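Local coordinates for protein AlyGC (Glaciecola chathamensis, PDB 5GKD) that cleaves alginate, probably by beta-elimination, as a calcium-binding polysaccharide lyase of family 6 from a marine bacterium, at residues 169-174 against 182-187. Residues are numbered along the deposited sequence; the frame is centred on the assembly and turned at random.
Sequences NYFGPR and GETLRI. With CA (calcium ion), chain E.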
ATOM      1  N   ASN A 169      36.687   1.400   8.748  1.00 18.21           N
ATOM      2  CA  ASN A 169      35.503   0.699   8.284  1.00 16.19           C
ATOM      3  C   ASN A 169      35.291   0.949   6.798  1.00 21.97           C
ATOM      4  O   ASN A 169      35.660   2.003   6.260  1.00 20.63           O
ATOM      5  CB  ASN A 169      34.274   1.140   9.064  1.00 16.63           C
ATOM      6  CG  ASN A 169      34.372   0.780  10.530  1.00 18.26           C
ATOM      7  OD1 ASN A 169      34.350  -0.396  10.879  1.00 18.65           O
ATOM      8  ND2 ASN A 169      34.486   1.786  11.393  1.00 14.59           N
ATOM      9  N   TYR A 170      34.732  -0.046   6.124  1.00 20.00           N
ATOM     10  CA  TYR A 170      34.267   0.108   4.751  1.00 16.46           C
ATOM     11  C   TYR A 170      32.780   0.388   4.810  1.00 16.44           C
ATOM     12  O   TYR A 170      31.983  -0.503   5.119  1.00 18.06           O
ATOM     13  CB  TYR A 170      34.558  -1.126   3.906  1.00 17.03           C
ATOM     14  CG  TYR A 170      34.011  -1.052   2.479  1.00 17.72           C
ATOM     15  CD1 TYR A 170      34.460  -0.085   1.585  1.00 16.12           C
ATOM     16  CD2 TYR A 170      33.069  -1.972   2.031  1.00 14.17           C
ATOM     17  CE1 TYR A 170      33.973  -0.024   0.284  1.00 17.32           C
ATOM     18  CE2 TYR A 170      32.578  -1.926   0.748  1.00 16.61           C
ATOM     19  CZ  TYR A 170      33.021  -0.945  -0.123  1.00 18.94           C
ATOM     20  OH  TYR A 170      32.517  -0.908  -1.398  1.00 18.98           O
ATOM     21  N   PHE A 171      32.413   1.634   4.547  1.00 17.11           N
ATOM     22  CA  PHE A 171      31.018   1.991   4.337  1.00 15.93           C
ATOM     23  C   PHE A 171      30.778   1.895   2.839  1.00 19.77           C
ATOM     24  O   PHE A 171      31.068   2.831   2.082  1.00 17.98           O
ATOM     25  CB  PHE A 171      30.712   3.375   4.896  1.00 15.32           C
ATOM     26  CG  PHE A 171      30.838   3.466   6.403  1.00 15.22           C
ATOM     27  CD1 PHE A 171      29.869   2.929   7.227  1.00 18.87           C
ATOM     28  CD2 PHE A 171      31.920   4.100   6.990  1.00 16.60           C
ATOM     29  CE1 PHE A 171      29.982   3.010   8.618  1.00 17.21           C
ATOM     30  CE2 PHE A 171      32.030   4.182   8.384  1.00 19.26           C
ATOM     31  CZ  PHE A 171      31.063   3.635   9.188  1.00 15.90           C
ATOM     32  N   GLY A 172      30.266   0.737   2.410  1.00 18.96           N
ATOM     33  CA  GLY A 172      30.023   0.474   1.021  1.00 17.45           C
ATOM     34  C   GLY A 172      28.786   1.171   0.504  1.00 18.25           C
ATOM     35  O   GLY A 172      28.098   1.898   1.213  1.00 20.17           O
ATOM     36  N   PRO A 173      28.497   0.934  -0.768  1.00 16.82           N
ATOM     37  CA  PRO A 173      27.399   1.637  -1.446  1.00 19.33           C
ATOM     38  C   PRO A 173      26.072   1.596  -0.692  1.00 20.78           C
ATOM     39  O   PRO A 173      25.615   0.549  -0.237  1.00 20.36           O
ATOM     40  CB  PRO A 173      27.304   0.904  -2.787  1.00 17.01           C
ATOM     41  CG  PRO A 173      28.745   0.481  -3.071  1.00 18.84           C
ATOM     42  CD  PRO A 173      29.335   0.151  -1.704  1.00 18.60           C
ATOM     43  N   ARG A 174      25.456   2.766  -0.559  1.00 19.91           N
ATOM     44  CA  ARG A 174      24.123   2.901   0.006  1.00 18.98           C
ATOM     45  C   ARG A 174      23.291   3.651  -1.018  1.00 18.44           C
ATOM     46  O   ARG A 174      23.600   4.809  -1.320  1.00 19.48           O
ATOM     47  CB  ARG A 174      24.099   3.651   1.336  1.00 18.79           C
ATOM     48  CG  ARG A 174      22.664   3.927   1.745  1.00 18.34           C
ATOM     49  CD  ARG A 174      22.469   4.353   3.169  1.00 19.10           C
ATOM     50  NE  ARG A 174      21.038   4.483   3.413  1.00 21.07           N
ATOM     51  CZ  ARG A 174      20.471   4.575   4.606  1.00 21.25           C
ATOM     52  NH1 ARG A 174      21.209   4.560   5.704  1.00 19.32           N
ATOM     53  NH2 ARG A 174      19.149   4.672   4.688  1.00 18.59           N
ATOM     54  N   GLY A 182      18.657   9.027   5.417  1.00 19.14           N
ATOM     55  CA  GLY A 182      19.511   8.034   4.785  1.00 18.45           C
ATOM     56  C   GLY A 182      20.987   8.190   5.081  1.00 18.12           C
ATOM     57  O   GLY A 182      21.831   7.840   4.254  1.00 17.58           O
ATOM     58  N   GLU A 183      21.308   8.726   6.256  1.00 17.90           N
ATOM     59  CA  GLU A 183      22.691   9.026   6.605  1.00 19.31           C
ATOM     60  C   GLU A 183      23.497   7.743   6.780  1.00 20.13           C
ATOM     61  O   GLU A 183      22.969   6.698   7.155  1.00 21.27           O
ATOM     62  CB  GLU A 183      22.752   9.849   7.896  1.00 17.82           C
ATOM     63  CG  GLU A 183      22.017  11.173   7.858  1.00 18.66           C
ATOM     64  CD  GLU A 183      20.578  11.074   8.347  1.00 21.57           C
ATOM     65  OE1 GLU A 183      20.056   9.956   8.425  1.00 23.62           O
ATOM     66  OE2 GLU A 183      19.977  12.116   8.673  1.00 22.81           O
ATOM     67  N   THR A 184      24.787   7.828   6.486  1.00 17.64           N
ATOM     68  CA  THR A 184      25.669   6.709   6.771  1.00 16.29           C
ATOM     69  C   THR A 184      26.132   6.728   8.224  1.00 18.29           C
ATOM     70  O   THR A 184      26.126   5.690   8.881  1.00 15.94           O
ATOM     71  CB  THR A 184      26.856   6.717   5.802  1.00 19.64           C
ATOM     72  OG1 THR A 184      26.383   6.409   4.483  1.00 20.01           O
ATOM     73  CG2 THR A 184      27.897   5.677   6.199  1.00 16.97           C
ATOM     74  N   LEU A 185      26.487   7.901   8.753  1.00 18.33           N
ATOM     75  CA  LEU A 185      26.988   8.046  10.118  1.00 18.34           C
ATOM     76  C   LEU A 185      26.366   9.295  10.732  1.00 17.53           C
ATOM     77  O   LEU A 185      26.486  10.384  10.174  1.00 16.61           O
ATOM     78  CB  LEU A 185      28.524   8.151  10.120  1.00 18.32           C
ATOM     79  CG  LEU A 185      29.421   7.807  11.326  1.00 24.24           C
ATOM     80  CD1 LEU A 185      30.649   8.697  11.378  1.00 22.83           C
ATOM     81  CD2 LEU A 185      28.721   7.831  12.638  1.00 24.43           C
ATOM     82  N   ARG A 186      25.715   9.149  11.877  1.00 20.17           N
ATOM     83  CA  ARG A 186      25.181  10.274  12.636  1.00 16.51           C
ATOM     84  C   ARG A 186      25.787  10.258  14.037  1.00 19.04           C
ATOM     85  O   ARG A 186      25.739   9.235  14.720  1.00 19.76           O
ATOM     86  CB  ARG A 186      23.659  10.194  12.728  1.00 18.17           C
ATOM     87  CG  ARG A 186      23.026  11.312  13.544  1.00 19.30           C
ATOM     88  CD  ARG A 186      21.543  11.047  13.758  1.00 19.29           C
ATOM     89  NE  ARG A 186      21.349  10.129  14.874  1.00 19.59           N
ATOM     90  CZ  ARG A 186      20.336   9.272  14.984  1.00 19.50           C
ATOM     91  NH1 ARG A 186      19.404   9.215  14.039  1.00 21.59           N
ATOM     92  NH2 ARG A 186      20.257   8.474  16.035  1.00 15.84           N
ATOM     93  N   ILE A 187      26.346  11.377  14.478  1.00 18.75           N
ATOM     94  CA  ILE A 187      26.953  11.428  15.805  1.00 17.56           C
ATOM     95  C   ILE A 187      26.076  12.310  16.683  1.00 19.84           C
ATOM     96  O   ILE A 187      26.202  13.541  16.698  1.00 18.71           O
ATOM     97  CB  ILE A 187      28.399  11.918  15.763  1.00 17.32           C
ATOM     98  CG1 ILE A 187      29.175  11.123  14.718  1.00 20.55           C
ATOM     99  CG2 ILE A 187      29.061  11.722  17.123  1.00 18.37           C
ATOM    100  CD1 ILE A 187      30.556  11.686  14.459  1.00 21.05           C
TER
HETATM  101 CA    CA E 801      19.598  14.114   7.082  1.00 22.16          CA
HETATM  102  O   HOH W   1      19.115  16.308   6.005  1.00 20.52           O
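The guanidinium of Arg174 lies over the backbone of Gly182 and Glu183, an example of a flat side chain laid against a peptide backbone next to a calcium ligand. Its chain leaves with CG anti to the backbone N (chi1 172°) and stays extended to NE, which carries the flat group across to the other segment. There one face meets Gly182, whose O stands 3.4 Å above the plane, displaced toward the rim, while Arg174 NH2 is 3.4 Å from Gly182 CA. Arg174 NH1 also comes within 3.1 Å of Glu183 O, but at an angle too poor for a hydrogen bond; its bonds go instead to Gly147 O and Thr149 OG1. With an alanine here, Gly147 O and Thr149 OG1 would probably lose this donor, and the Gly182 peptide the flat group that lies against it.

The second point of touch is narrower and purely apolar, resting on one methyl group where the first has a flat group with several neighbours: CG2 of Thr184 approaches the Phe171 ring obliquely, 3.5 Å from CD1. Even here, where the backbones come nearest, Phe171 CA and Thr184 CA are 7.5 Å apart, and the side chains bridge the distance. All five touching residues are buried, so none of them gives the contact a solvent-exposed side. The CB of Glu183 points away from segment 169-174, and its OE2 binds calcium at 2.6 Å; Glu212 and Glu214 share the ion, and a water also coordinates it.

Within the parallel beta-helix, the contact joins two faces: strand 170-171 runs between strands 134-141 and 200-207, with Phe171 stacked on Phe206, whereas strand 185-188 lies between strands 150-152 and 214-219.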